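Local coordinates for sugar ABC transporter substrate-binding protein, BlMnBP1 (Bifidobacterium animalis subsp. lactis ATCC 27673, PDB 6I5R) that binds manno-oligosaccharides such as mannobiose and probably delivers them to the ABC transporter that takes up beta-mannan fragments, at residues R421-I425 with D426-D430; D204-I207 with A208-T212; P215-N219 with Q220-T224; N407-K410 with I411-I414; M338-V341 with K342-E346. All coordinates share one frame; numbering follows the deposited sequence.

Contact 1: R421-I425 with D426-D430; sequences RTRTI and DQIMD
Thr-424 and Gln-427 form a capping box at the start of helix 425-443. Thr-424 is the N-cap, and its OG1 accepts from Gln-427 N at 3.1 Å. The first torsion of Thr-424 (chi1 66°) sets OG1 between its own backbone N and carbonyl carbon, facing the first turn. In return Gln-427 OE1 takes the N-H of Thr-424 at 2.9 Å. That bond is nearly straight, 169° at the hydrogen, and falls on a lone pair in the carbonyl plane. Each residue therefore satisfies the other's backbone N-H.

Arg-423, just before the cap, can be followed outward. CB meets Gln-427 OE1 at 3.8 Å and Ile-428 CG1 a little farther off. CD passes Gln-427 CB. The chain bends at chi3 (-74°), which lays the guanidinium over Ile-428. NE comes within 3.6 Å of Ile-428 CG1, which sits under one face of the group, offset toward its rim. CZ and NH2 also lie over this carbon. The tip is held by charge: NE pairs with Asp-417, NH2 with Asp-413 and NH1 with Glu-431.

On the buried side Ile-425 CD1 packs against Met-429 CE at 4.0 Å, and both side chains touch Tyr-241 of helix 239-252. A water in the plane of the guanidinium accepts from Arg-423 NH1 at 3.1 Å and donates to Gln-427 O at 3.0 Å.

Contact 2: D204-I207 with A208-T212; sequences DQYI and AGNAT
Gln-205 meets the start of helix 209-212 through a water, near the mannobiose pocket. The water donates to Gln-205 O at 2.8 Å. It accepts from Asn-210 N at 3.1 Å and, weakly, from Ala-208 N at the N-cap position. Tyr-206 O lies 3.2 Å from Asn-210 CB. The Tyr-206 ring crosses the Asn-210 amide obliquely, the two planes 78° apart, with CD2 4.1 Å from ND2. Both polar ends are held elsewhere: Tyr-206 OH by Gly-151 O, Asn-210 OD1 by Thr-316 N. Ile-207 O sits 3.6 Å from Ala-211 CB and has no polar partner. Ile-207 and Ala-211 pack on helix 239-252.

Thr-212 OG1 donates to Ala-208 O at 2.7 Å from above the carbonyl plane and also bonds Asp-214 N. A valine in its place would probably leave Asp-214 N without this acceptor and Ala-208 O with only weak backbone bonds. The turn thus draws on a bridging water and a hydroxyl where the backbone bonds to Ala-208 O are weak.

Contact 3: P215-N219 with Q220-T224; sequences PKFMN and QVLPT
Gln-220 meets Lys-216 at the start of helix 217-224, in a wide, pi-type turn. Gln-220 N donates to Lys-216 O at 3.0 Å. Its amide crosses the extended lysine chain obliquely, with OE1 3.4 Å from Lys-216 CD. The amide is also held from outside, OE1 by Lys-385 NZ and NE2 by Pro-383 O.

Val-221 N reaches the same Lys-216 O at 3.1 Å. The two donors approach from opposite faces of the carbonyl plane. The side chain of Val-221 crosses Phe-217 at about a right angle, with CG1 3.6 Å from the ring atom CE1. Phe-217 CG is anti to its backbone N (chi1 -170°), which carries the ring along the helix to Val-221 and Leu-222.

Leu-222 N makes an almost straight bond to Phe-217 O at 2.8 Å, five residues back. Leu-222 CB touches Phe-217 CE2, while CD2 lies beside Met-218 SD at 4.0 Å, the two chains pointing the same way. Leu-222 also packs on Leu-392 of helix 391-399.

Pro-223 breaks the bonding pattern because its ring nitrogen has no hydrogen. Its CD presses within 3.4 Å of Met-218 O, and its CG sits near Asn-219 O. The helix is kinked here. Met-218 O is buried without a polar partner, so the proline exchanges a hydrogen bond for carbon packing at this turn.

Contact 4: N407-K410 with I411-I414; sequences NGKK and IQDI
The first turn of helix 409-420 is capped by an asparagine. Gly-408 O accepts from Gln-412 N at 3.1 Å and, weakly, from Ile-411 N. Asn-407 OD1 accepts from Lys-410 N at 3.0 Å and weakly from Lys-409 N. Lys-410 begins in the crowded rotamer (chi1 65°), and its chain runs beside Ile-411, with CG 4.0 Å from Ile-411 CD1. A bend at chi4 brings NZ back to Asn-407 O at 3.0 Å, in the carbonyl plane. NZ also forms a salt bridge with Asp-204 and bonds Leu-401 O. With an alanine here, Asp-204 would probably lose this positive partner and Asn-407 O its lysine donor. On the outer side Lys-409 and Gln-412 lie side by side. A water accepts from Lys-409 NZ at 2.9 Å and donates to Gln-412 OE1 at 2.8 Å. Lys-409 NZ pairs with Asp-197, and Gln-412 NE2 donates to Phe-194 O. A side-chain oxygen taking the N-H groups of the first turn is typical of a helix N-terminal cap.

Contact 5: M338-V341 with K342-E346; sequences MIFV and KWMTE
Phe-340 and Met-344, one turn apart on helix 331-346, make the tight part of this contact. Met-344 CG lies over one face of the Phe-340 ring, 3.8 Å from its centroid, a CH-pi contact. SD follows obliquely at 4.4 Å from the same centroid, a Met-aromatic contact. Bends at chi2 and chi3 keep the methionine folded beside the ring. Phe-340 CE1 also touches Trp-343 CE3 at 4.2 Å. Phe-66 meets both rings edge-to-face, and Phe-42 adds another edge-to-face contact with Phe-340.

The looser side is the partly exposed Thr-345. Its OG1 donates to Val-341 O at 2.9 Å, from above the carbonyl plane, and its own N donates to the same oxygen at 2.8 Å. Lys-342 is buried; its NZ bonds Tyr-24 O and Ile-27 O, with a cation-pi contact to the Tyr-24 ring. Val-341 packs on Ile-100 and Tyr-323 of strands 100-102 and 314-325. A helix lying on the central sheet in this way is typical of the periplasmic-binding-protein fold.

Contacts 2, 3 and 5 are largely buried, while contacts 1 and 4 are partly buried. Contacts 1 and 4 start successive helices, 425-443 and 409-420, and are tied by the salt bridge from Arg-423 to Asp-413. Both use side-chain caps and charged pairs. Contact 4 also reaches contact 2 through Lys-410 and Asp-204. Contacts 2 and 3 sit on successive helices and meet where Phe-217 packs on Ala-208; their irregular turns rely on a water, a hydroxyl and a proline. Contact 5 stands apart, its centre about 46 Å from that of contact 1, in a regular helix with a ring-rich core.

Contact 1: R421-I425 with D426-D430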
loop_
_atom_site.group_PDB
_atom_site.type_symbol
_atom_site.label_atom_id
_atom_site.label_comp_id
_atom_site.label_asym_id
_atom_site.label_seq_id
_atom_site.Cartn_x
_atom_site.Cartn_y
_atom_site.Cartn_z
ATOM N N ARG A 421 -28.118 -6.837 -2.384
ATOM C CA ARG A 421 -28.952 -6.617 -1.194
ATOM C C ARG A 421 -29.139 -7.903 -0.386
ATOM O O ARG A 421 -30.199 -8.153 0.187
ATOM C CB ARG A 421 -30.312 -6.006 -1.575
ATOM C CG ARG A 421 -30.233 -4.643 -2.288
ATOM C CD ARG A 421 -31.589 -4.078 -2.779
ATOM N NE ARG A 421 -31.845 -4.436 -4.172
ATOM C CZ ARG A 421 -31.534 -3.689 -5.234
ATOM N NH1 ARG A 421 -30.965 -2.480 -5.118
ATOM N NH2 ARG A 421 -31.816 -4.160 -6.430
ATOM N N THR A 422 -28.104 -8.731 -0.330
ATOM C CA THR A 422 -28.209 -9.984 0.411
ATOM C C THR A 422 -28.008 -9.769 1.902
ATOM O O THR A 422 -28.551 -10.519 2.717
ATOM C CB THR A 422 -27.195 -11.000 -0.118
ATOM O OG1 THR A 422 -25.872 -10.499 0.053
ATOM C CG2 THR A 422 -27.447 -11.278 -1.568
ATOM N N ARG A 423 -27.232 -8.754 2.264
ATOM C CA ARG A 423 -26.828 -8.507 3.636
ATOM C C ARG A 423 -26.628 -7.018 3.805
ATOM O O ARG A 423 -26.220 -6.342 2.859
ATOM C CB ARG A 423 -25.502 -9.171 4.019
ATOM C CG ARG A 423 -25.555 -10.654 4.234
ATOM C CD ARG A 423 -24.376 -11.136 5.072
ATOM N NE ARG A 423 -23.107 -11.154 4.347
ATOM C CZ ARG A 423 -21.971 -11.548 4.909
ATOM N NH1 ARG A 423 -21.974 -11.924 6.172
ATOM N NH2 ARG A 423 -20.840 -11.554 4.221
ATOM N N THR A 424 -26.851 -6.530 5.021
ATOM C CA THR A 424 -26.503 -5.162 5.392
ATOM C C THR A 424 -25.028 -5.077 5.789
ATOM O O THR A 424 -24.380 -6.085 6.082
ATOM C CB THR A 424 -27.336 -4.667 6.572
ATOM O OG1 THR A 424 -26.993 -5.423 7.740
ATOM C CG2 THR A 424 -28.834 -4.766 6.263
ATOM N N ILE A 425 -24.495 -3.851 5.833
ATOM C CA ILE A 425 -23.107 -3.736 6.269
ATOM C C ILE A 425 -22.975 -4.227 7.703
ATOM O O ILE A 425 -21.951 -4.816 8.076
ATOM C CB ILE A 425 -22.585 -2.297 6.101
ATOM C CG1 ILE A 425 -21.074 -2.250 6.364
ATOM C CG2 ILE A 425 -23.272 -1.333 7.076
ATOM C CD1 ILE A 425 -20.232 -3.113 5.433
ATOM N N ASP A 426 -24.014 -4.030 8.520
ATOM C CA ASP A 426 -23.952 -4.486 9.901
ATOM C C ASP A 426 -23.729 -5.986 9.953
ATOM O O ASP A 426 -22.941 -6.493 10.762
ATOM C CB ASP A 426 -25.250 -4.164 10.639
ATOM C CG ASP A 426 -25.371 -2.715 11.025
ATOM O OD1 ASP A 426 -24.384 -1.981 10.946
ATOM O OD2 ASP A 426 -26.500 -2.329 11.442
ATOM N N GLN A 427 -24.477 -6.714 9.126
ATOM C CA GLN A 427 -24.406 -8.159 9.115
ATOM C C GLN A 427 -23.047 -8.634 8.637
ATOM O O GLN A 427 -22.503 -9.603 9.174
ATOM C CB GLN A 427 -25.510 -8.704 8.231
ATOM C CG GLN A 427 -26.890 -8.519 8.803
ATOM C CD GLN A 427 -27.952 -9.044 7.850
ATOM O OE1 GLN A 427 -28.132 -8.534 6.755
ATOM N NE2 GLN A 427 -28.590 -10.136 8.236
ATOM N N ILE A 428 -22.489 -7.972 7.628
ATOM C CA ILE A 428 -21.157 -8.336 7.169
ATOM C C ILE A 428 -20.141 -8.077 8.267
ATOM O O ILE A 428 -19.291 -8.926 8.554
ATOM C CB ILE A 428 -20.795 -7.575 5.880
ATOM C CG1 ILE A 428 -21.757 -7.895 4.754
ATOM C CG2 ILE A 428 -19.385 -7.947 5.458
ATOM C CD1 ILE A 428 -21.703 -6.893 3.583
ATOM N N MET A 429 -20.222 -6.912 8.917
ATOM C CA MET A 429 -19.254 -6.607 9.955
ATOM C C MET A 429 -19.409 -7.549 11.142
ATOM O O MET A 429 -18.420 -7.922 11.768
ATOM C CB MET A 429 -19.398 -5.160 10.382
ATOM C CG MET A 429 -19.077 -4.184 9.261
ATOM S SD MET A 429 -17.347 -4.138 8.740
ATOM C CE MET A 429 -17.377 -5.153 7.278
ATOM N N ASP A 430 -20.642 -7.969 11.439
ATOM C CA ASP A 430 -20.863 -8.936 12.504
ATOM C C ASP A 430 -20.205 -10.269 12.183
ATOM O O ASP A 430 -19.603 -10.884 13.066
ATOM C CB ASP A 430 -22.364 -9.132 12.756
ATOM C CG ASP A 430 -22.643 -10.046 13.930
ATOM O OD1 ASP A 430 -22.060 -9.832 15.022
ATOM O OD2 ASP A 430 -23.463 -10.959 13.755
HETATM O O HOH W 1 -23.634 -12.303 8.746
#

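Contact 2: D204-I207 with A208-T212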
loop_
_atom_site.group_PDB
_atom_site.type_symbol
_atom_site.label_atom_id
_atom_site.label_comp_id
_atom_site.label_asym_id
_atom_site.label_seq_id
_atom_site.Cartn_x
_atom_site.Cartn_y
_atom_site.Cartn_z
ATOM N N ASP A 204 -8.494 -1.881 3.222
ATOM C CA ASP A 204 -7.967 -2.125 4.555
ATOM C C ASP A 204 -6.936 -1.079 4.964
ATOM O O ASP A 204 -6.578 -1.000 6.140
ATOM C CB ASP A 204 -7.303 -3.505 4.645
ATOM C CG ASP A 204 -8.296 -4.677 4.580
ATOM O OD1 ASP A 204 -9.521 -4.468 4.652
ATOM O OD2 ASP A 204 -7.833 -5.831 4.471
ATOM N N GLN A 205 -6.448 -0.286 4.013
ATOM C CA GLN A 205 -5.409 0.684 4.309
ATOM C C GLN A 205 -5.935 1.906 5.029
ATOM O O GLN A 205 -5.132 2.734 5.466
ATOM C CB GLN A 205 -4.734 1.118 3.014
ATOM C CG GLN A 205 -4.006 -0.032 2.328
ATOM C CD GLN A 205 -3.438 0.332 0.973
ATOM O OE1 GLN A 205 -3.569 1.462 0.505
ATOM N NE2 GLN A 205 -2.803 -0.648 0.321
ATOM N N TYR A 206 -7.248 2.021 5.181
ATOM C CA TYR A 206 -7.854 3.215 5.757
ATOM C C TYR A 206 -8.390 3.018 7.159
ATOM O O TYR A 206 -8.791 4.003 7.801
ATOM C CB TYR A 206 -9.008 3.699 4.865
ATOM C CG TYR A 206 -8.527 3.980 3.480
ATOM C CD1 TYR A 206 -8.342 2.950 2.578
ATOM C CD2 TYR A 206 -8.212 5.247 3.085
ATOM C CE1 TYR A 206 -7.854 3.178 1.326
ATOM C CE2 TYR A 206 -7.733 5.487 1.823
ATOM C CZ TYR A 206 -7.566 4.451 0.935
ATOM O OH TYR A 206 -7.060 4.700 -0.328
ATOM N N ILE A 207 -8.436 1.785 7.649
ATOM C CA ILE A 207 -9.295 1.510 8.786
ATOM C C ILE A 207 -8.639 1.756 10.135
ATOM O O ILE A 207 -9.331 1.684 11.156
ATOM C CB ILE A 207 -9.789 0.055 8.777
ATOM C CG1 ILE A 207 -8.612 -0.918 8.873
ATOM C CG2 ILE A 207 -10.577 -0.224 7.509
ATOM C CD1 ILE A 207 -8.975 -2.279 9.457
ATOM N N ALA A 208 -7.331 2.029 10.177
ATOM C CA ALA A 208 -6.615 2.191 11.434
ATOM C C ALA A 208 -6.318 3.649 11.628
ATOM O O ALA A 208 -7.204 4.416 12.088
ATOM C CB ALA A 208 -5.376 1.273 11.422
ATOM N N GLY A 209 -5.112 4.131 11.354
ATOM C CA GLY A 209 -4.802 5.520 11.621
ATOM C C GLY A 209 -5.761 6.494 10.960
ATOM O O GLY A 209 -6.129 7.504 11.558
ATOM N N ASN A 210 -6.147 6.223 9.703
ATOM C CA ASN A 210 -7.001 7.160 8.996
ATOM C C ASN A 210 -8.361 7.260 9.643
ATOM O O ASN A 210 -8.963 8.341 9.671
ATOM C CB ASN A 210 -7.209 6.753 7.550
ATOM C CG ASN A 210 -6.027 7.036 6.717
ATOM O OD1 ASN A 210 -4.917 6.653 7.063
ATOM N ND2 ASN A 210 -6.248 7.773 5.621
ATOM N N ALA A 211 -8.901 6.127 10.084
ATOM C CA ALA A 211 -10.261 6.112 10.599
ATOM C C ALA A 211 -10.323 6.372 12.098
ATOM O O ALA A 211 -11.414 6.628 12.615
ATOM C CB ALA A 211 -10.944 4.782 10.272
ATOM N N THR A 212 -9.186 6.348 12.803
ATOM C CA THR A 212 -9.206 6.469 14.255
ATOM C C THR A 212 -8.351 7.589 14.810
ATOM O O THR A 212 -8.554 7.959 15.963
ATOM C CB THR A 212 -8.739 5.176 14.956
ATOM O OG1 THR A 212 -7.341 4.955 14.719
ATOM C CG2 THR A 212 -9.562 3.979 14.503
HETATM O O HOH W 2 -5.227 3.674 8.126
#

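Contact 3: P215-N219 with Q220-T224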
loop_
_atom_site.group_PDB
_atom_site.type_symbol
_atom_site.label_atom_id
_atom_site.label_comp_id
_atom_site.label_asym_id
_atom_site.label_seq_id
_atom_site.Cartn_x
_atom_site.Cartn_y
_atom_site.Cartn_z
ATOM N N PRO A 215 -2.148 6.162 16.117
ATOM C CA PRO A 215 -1.036 5.414 15.507
ATOM C C PRO A 215 -0.835 4.030 16.083
ATOM O O PRO A 215 -0.162 3.205 15.466
ATOM C CB PRO A 215 0.179 6.307 15.789
ATOM C CG PRO A 215 -0.405 7.685 15.961
ATOM C CD PRO A 215 -1.697 7.445 16.687
ATOM N N LYS A 216 -1.363 3.764 17.256
ATOM C CA LYS A 216 -1.270 2.449 17.868
ATOM C C LYS A 216 -2.412 1.522 17.458
ATOM O O LYS A 216 -2.441 0.369 17.899
ATOM C CB LYS A 216 -1.278 2.571 19.398
ATOM C CG LYS A 216 -0.073 3.287 19.979
ATOM C CD LYS A 216 -0.031 3.292 21.496
ATOM C CE LYS A 216 1.250 3.970 21.982
ATOM N NZ LYS A 216 1.310 3.946 23.480
ATOM N N PHE A 217 -3.366 1.988 16.644
ATOM C CA PHE A 217 -4.546 1.173 16.391
ATOM C C PHE A 217 -4.190 -0.121 15.666
ATOM O O PHE A 217 -4.643 -1.202 16.044
ATOM C CB PHE A 217 -5.571 1.930 15.557
ATOM C CG PHE A 217 -6.884 1.210 15.475
ATOM C CD1 PHE A 217 -7.811 1.338 16.501
ATOM C CD2 PHE A 217 -7.157 0.348 14.434
ATOM C CE1 PHE A 217 -8.996 0.652 16.463
ATOM C CE2 PHE A 217 -8.364 -0.347 14.394
ATOM C CZ PHE A 217 -9.275 -0.187 15.410
ATOM N N MET A 218 -3.385 -0.017 14.610
ATOM C CA MET A 218 -3.123 -1.176 13.761
ATOM C C MET A 218 -2.429 -2.298 14.521
ATOM O O MET A 218 -2.851 -3.452 14.451
ATOM C CB MET A 218 -2.256 -0.777 12.565
ATOM C CG MET A 218 -1.934 -1.954 11.691
ATOM S SD MET A 218 -3.394 -2.445 10.738
ATOM C CE MET A 218 -3.249 -1.321 9.369
ATOM N N ASN A 219 -1.315 -1.995 15.185
ATOM C CA ASN A 219 -0.483 -3.042 15.769
ATOM C C ASN A 219 -0.795 -3.320 17.230
ATOM O O ASN A 219 -0.393 -4.365 17.741
ATOM C CB ASN A 219 1.002 -2.679 15.619
ATOM C CG ASN A 219 1.449 -2.717 14.168
ATOM O OD1 ASN A 219 1.066 -3.633 13.445
ATOM N ND2 ASN A 219 2.254 -1.734 13.737
ATOM N N GLN A 220 -1.516 -2.435 17.915
ATOM C CA GLN A 220 -1.826 -2.670 19.317
ATOM C C GLN A 220 -3.321 -2.876 19.549
ATOM O O GLN A 220 -3.727 -3.901 20.105
ATOM C CB GLN A 220 -1.315 -1.519 20.199
ATOM C CG GLN A 220 0.198 -1.429 20.245
ATOM C CD GLN A 220 0.719 -0.386 21.231
ATOM O OE1 GLN A 220 0.068 -0.053 22.229
ATOM N NE2 GLN A 220 1.899 0.118 20.964
ATOM N N VAL A 221 -4.161 -1.927 19.137
ATOM C CA VAL A 221 -5.577 -1.984 19.499
ATOM C C VAL A 221 -6.297 -3.084 18.726
ATOM O O VAL A 221 -6.999 -3.924 19.303
ATOM C CB VAL A 221 -6.248 -0.618 19.256
ATOM C CG1 VAL A 221 -7.762 -0.705 19.570
ATOM C CG2 VAL A 221 -5.568 0.471 20.071
ATOM N N LEU A 222 -6.177 -3.055 17.406
ATOM C CA LEU A 222 -6.894 -3.997 16.550
ATOM C C LEU A 222 -6.733 -5.447 16.971
ATOM O O LEU A 222 -7.761 -6.125 17.146
ATOM C CB LEU A 222 -6.439 -3.792 15.096
ATOM C CG LEU A 222 -7.037 -4.677 13.995
ATOM C CD1 LEU A 222 -8.500 -4.469 13.863
ATOM C CD2 LEU A 222 -6.349 -4.365 12.642
ATOM N N PRO A 223 -5.521 -5.983 17.155
ATOM C CA PRO A 223 -5.387 -7.400 17.504
ATOM C C PRO A 223 -5.671 -7.713 18.963
ATOM O O PRO A 223 -5.661 -8.890 19.326
ATOM C CB PRO A 223 -3.921 -7.714 17.137
ATOM C CG PRO A 223 -3.214 -6.412 17.345
ATOM C CD PRO A 223 -4.210 -5.368 16.869
ATOM N N THR A 224 -5.954 -6.712 19.799
ATOM C CA THR A 224 -6.382 -6.973 21.163
ATOM C C THR A 224 -7.847 -6.643 21.391
ATOM O O THR A 224 -8.309 -6.772 22.528
ATOM C CB THR A 224 -5.528 -6.197 22.169
ATOM O OG1 THR A 224 -5.659 -4.794 21.925
ATOM C CG2 THR A 224 -4.057 -6.572 22.067
#

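Contact 4: N407-K410 with I411-I414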
loop_
_atom_site.group_PDB
_atom_site.type_symbol
_atom_site.label_atom_id
_atom_site.label_comp_id
_atom_site.label_asym_id
_atom_site.label_seq_id
_atom_site.Cartn_x
_atom_site.Cartn_y
_atom_site.Cartn_z
ATOM N N ASN A 407 -5.982 -9.972 1.570
ATOM C CA ASN A 407 -7.318 -10.551 1.342
ATOM C C ASN A 407 -8.268 -9.459 0.839
ATOM O O ASN A 407 -8.957 -8.785 1.606
ATOM C CB ASN A 407 -7.865 -11.254 2.584
ATOM C CG ASN A 407 -9.288 -11.841 2.364
ATOM O OD1 ASN A 407 -9.936 -11.607 1.339
ATOM N ND2 ASN A 407 -9.761 -12.612 3.336
ATOM N N GLY A 408 -8.312 -9.308 -0.472
ATOM C CA GLY A 408 -9.301 -8.485 -1.131
ATOM C C GLY A 408 -10.593 -9.219 -1.413
ATOM O O GLY A 408 -11.554 -8.619 -1.881
ATOM N N LYS A 409 -10.657 -10.515 -1.118
ATOM C CA LYS A 409 -11.862 -11.276 -1.417
ATOM C C LYS A 409 -13.005 -10.862 -0.493
ATOM O O LYS A 409 -14.163 -10.786 -0.919
ATOM C CB LYS A 409 -11.584 -12.785 -1.303
ATOM C CG LYS A 409 -11.038 -13.489 -2.572
ATOM C CD LYS A 409 -9.634 -13.092 -2.837
ATOM C CE LYS A 409 -8.853 -14.139 -3.625
ATOM N NZ LYS A 409 -9.142 -14.077 -5.081
ATOM N N LYS A 410 -12.702 -10.570 0.765
ATOM C CA LYS A 410 -13.756 -10.162 1.689
ATOM C C LYS A 410 -14.351 -8.814 1.286
ATOM O O LYS A 410 -15.514 -8.524 1.573
ATOM C CB LYS A 410 -13.204 -10.103 3.113
ATOM C CG LYS A 410 -12.121 -9.031 3.326
ATOM C CD LYS A 410 -11.733 -8.896 4.800
ATOM C CE LYS A 410 -10.732 -7.780 5.048
ATOM N NZ LYS A 410 -9.399 -8.000 4.444
ATOM N N ILE A 411 -13.554 -7.972 0.640
ATOM C CA ILE A 411 -14.028 -6.671 0.189
ATOM C C ILE A 411 -14.882 -6.835 -1.059
ATOM O O ILE A 411 -15.865 -6.118 -1.257
ATOM C CB ILE A 411 -12.825 -5.743 -0.089
ATOM C CG1 ILE A 411 -11.879 -5.708 1.089
ATOM C CG2 ILE A 411 -13.267 -4.319 -0.455
ATOM C CD1 ILE A 411 -12.487 -5.210 2.369
ATOM N N GLN A 412 -14.501 -7.768 -1.933
ATOM C CA GLN A 412 -15.359 -8.122 -3.052
ATOM C C GLN A 412 -16.728 -8.564 -2.545
ATOM O O GLN A 412 -17.751 -8.213 -3.132
ATOM C CB GLN A 412 -14.682 -9.199 -3.911
ATOM C CG GLN A 412 -13.515 -8.636 -4.713
ATOM C CD GLN A 412 -12.686 -9.683 -5.441
ATOM O OE1 GLN A 412 -12.636 -10.846 -5.035
ATOM N NE2 GLN A 412 -12.019 -9.259 -6.521
ATOM N N ASP A 413 -16.761 -9.278 -1.412
ATOM C CA ASP A 413 -18.030 -9.722 -0.854
ATOM C C ASP A 413 -18.874 -8.535 -0.415
ATOM O O ASP A 413 -20.095 -8.533 -0.595
ATOM C CB ASP A 413 -17.788 -10.675 0.318
ATOM C CG ASP A 413 -19.061 -11.347 0.793
ATOM O OD1 ASP A 413 -19.794 -11.836 -0.082
ATOM O OD2 ASP A 413 -19.287 -11.412 2.038
ATOM N N ILE A 414 -18.242 -7.493 0.127
ATOM C CA ILE A 414 -18.992 -6.281 0.439
ATOM C C ILE A 414 -19.694 -5.767 -0.814
ATOM O O ILE A 414 -20.888 -5.441 -0.795
ATOM C CB ILE A 414 -18.077 -5.201 1.045
ATOM C CG1 ILE A 414 -17.529 -5.657 2.392
ATOM C CG2 ILE A 414 -18.863 -3.902 1.221
ATOM C CD1 ILE A 414 -16.531 -4.722 3.032
HETATM O O HOH W 3 -11.115 -12.596 -6.625
#

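Contact 5: M338-V341 with K342-E346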
loop_
_atom_site.group_PDB
_atom_site.type_symbol
_atom_site.label_atom_id
_atom_site.label_comp_id
_atom_site.label_asym_id
_atom_site.label_seq_id
_atom_site.Cartn_x
_atom_site.Cartn_y
_atom_site.Cartn_z
ATOM N N MET A 338 21.866 -6.203 -1.906
ATOM C CA MET A 338 21.742 -5.176 -0.872
ATOM C C MET A 338 22.301 -3.847 -1.361
ATOM O O MET A 338 21.776 -2.775 -1.012
ATOM C CB MET A 338 22.440 -5.628 0.418
ATOM C CG MET A 338 22.148 -4.729 1.598
ATOM S SD MET A 338 22.788 -5.330 3.196
ATOM C CE MET A 338 22.164 -7.006 3.317
ATOM N N ILE A 339 23.344 -3.907 -2.193
ATOM C CA ILE A 339 23.826 -2.711 -2.878
ATOM C C ILE A 339 22.736 -2.119 -3.766
ATOM O O ILE A 339 22.473 -0.917 -3.723
ATOM C CB ILE A 339 25.093 -3.042 -3.684
ATOM C CG1 ILE A 339 26.195 -3.464 -2.713
ATOM C CG2 ILE A 339 25.506 -1.865 -4.543
ATOM C CD1 ILE A 339 27.485 -3.952 -3.374
ATOM N N PHE A 340 22.070 -2.950 -4.581
ATOM C CA PHE A 340 21.019 -2.424 -5.446
ATOM C C PHE A 340 19.860 -1.838 -4.634
ATOM O O PHE A 340 19.309 -0.795 -4.992
ATOM C CB PHE A 340 20.515 -3.520 -6.398
ATOM C CG PHE A 340 19.423 -3.044 -7.311
ATOM C CD1 PHE A 340 19.709 -2.157 -8.334
ATOM C CD2 PHE A 340 18.120 -3.456 -7.127
ATOM C CE1 PHE A 340 18.716 -1.670 -9.147
ATOM C CE2 PHE A 340 17.107 -2.974 -7.956
ATOM C CZ PHE A 340 17.416 -2.091 -8.969
ATOM N N VAL A 341 19.457 -2.500 -3.548
ATOM C CA VAL A 341 18.392 -1.933 -2.720
ATOM C C VAL A 341 18.826 -0.590 -2.147
ATOM O O VAL A 341 18.066 0.385 -2.137
ATOM C CB VAL A 341 17.996 -2.915 -1.603
ATOM C CG1 VAL A 341 17.109 -2.228 -0.577
ATOM C CG2 VAL A 341 17.290 -4.117 -2.178
ATOM N N LYS A 342 20.045 -0.510 -1.637
ATOM C CA LYS A 342 20.470 0.760 -1.074
ATOM C C LYS A 342 20.555 1.826 -2.156
ATOM O O LYS A 342 20.219 2.993 -1.914
ATOM C CB LYS A 342 21.814 0.615 -0.365
ATOM C CG LYS A 342 22.234 1.868 0.410
ATOM C CD LYS A 342 23.290 1.550 1.484
ATOM C CE LYS A 342 23.533 2.718 2.421
ATOM N NZ LYS A 342 24.511 2.362 3.495
ATOM N N TRP A 343 21.001 1.443 -3.355
ATOM C CA TRP A 343 21.022 2.382 -4.472
ATOM C C TRP A 343 19.604 2.838 -4.796
ATOM O O TRP A 343 19.348 4.031 -5.004
ATOM C CB TRP A 343 21.700 1.760 -5.718
ATOM C CG TRP A 343 21.800 2.782 -6.833
ATOM C CD1 TRP A 343 22.757 3.746 -6.977
ATOM C CD2 TRP A 343 20.858 3.000 -7.884
ATOM N NE1 TRP A 343 22.484 4.523 -8.072
ATOM C CE2 TRP A 343 21.326 4.083 -8.651
ATOM C CE3 TRP A 343 19.678 2.361 -8.276
ATOM C CZ2 TRP A 343 20.629 4.575 -9.760
ATOM C CZ3 TRP A 343 19.001 2.832 -9.403
ATOM C CH2 TRP A 343 19.477 3.931 -10.122
ATOM N N MET A 344 18.670 1.886 -4.879
ATOM C CA MET A 344 17.276 2.252 -5.090
ATOM C C MET A 344 16.810 3.241 -4.028
ATOM O O MET A 344 16.153 4.241 -4.337
ATOM C CB MET A 344 16.398 1.004 -5.075
ATOM C CG MET A 344 16.424 0.187 -6.360
ATOM S SD MET A 344 15.997 1.108 -7.856
ATOM C CE MET A 344 14.333 1.746 -7.495
ATOM N N THR A 345 17.159 2.983 -2.766
ATOM C CA THR A 345 16.668 3.808 -1.669
ATOM C C THR A 345 17.304 5.189 -1.672
ATOM O O THR A 345 16.605 6.195 -1.555
ATOM C CB THR A 345 16.925 3.115 -0.327
ATOM O OG1 THR A 345 16.284 1.840 -0.332
ATOM C CG2 THR A 345 16.373 3.947 0.814
ATOM N N GLU A 346 18.629 5.264 -1.812
ATOM C CA GLU A 346 19.330 6.518 -1.579
ATOM C C GLU A 346 19.581 7.313 -2.844
ATOM O O GLU A 346 19.616 8.548 -2.773
ATOM C CB GLU A 346 20.674 6.271 -0.899
ATOM C CG GLU A 346 20.558 5.530 0.397
ATOM C CD GLU A 346 21.683 5.849 1.340
ATOM O OE1 GLU A 346 22.711 6.461 0.906
ATOM O OE2 GLU A 346 21.528 5.514 2.542
#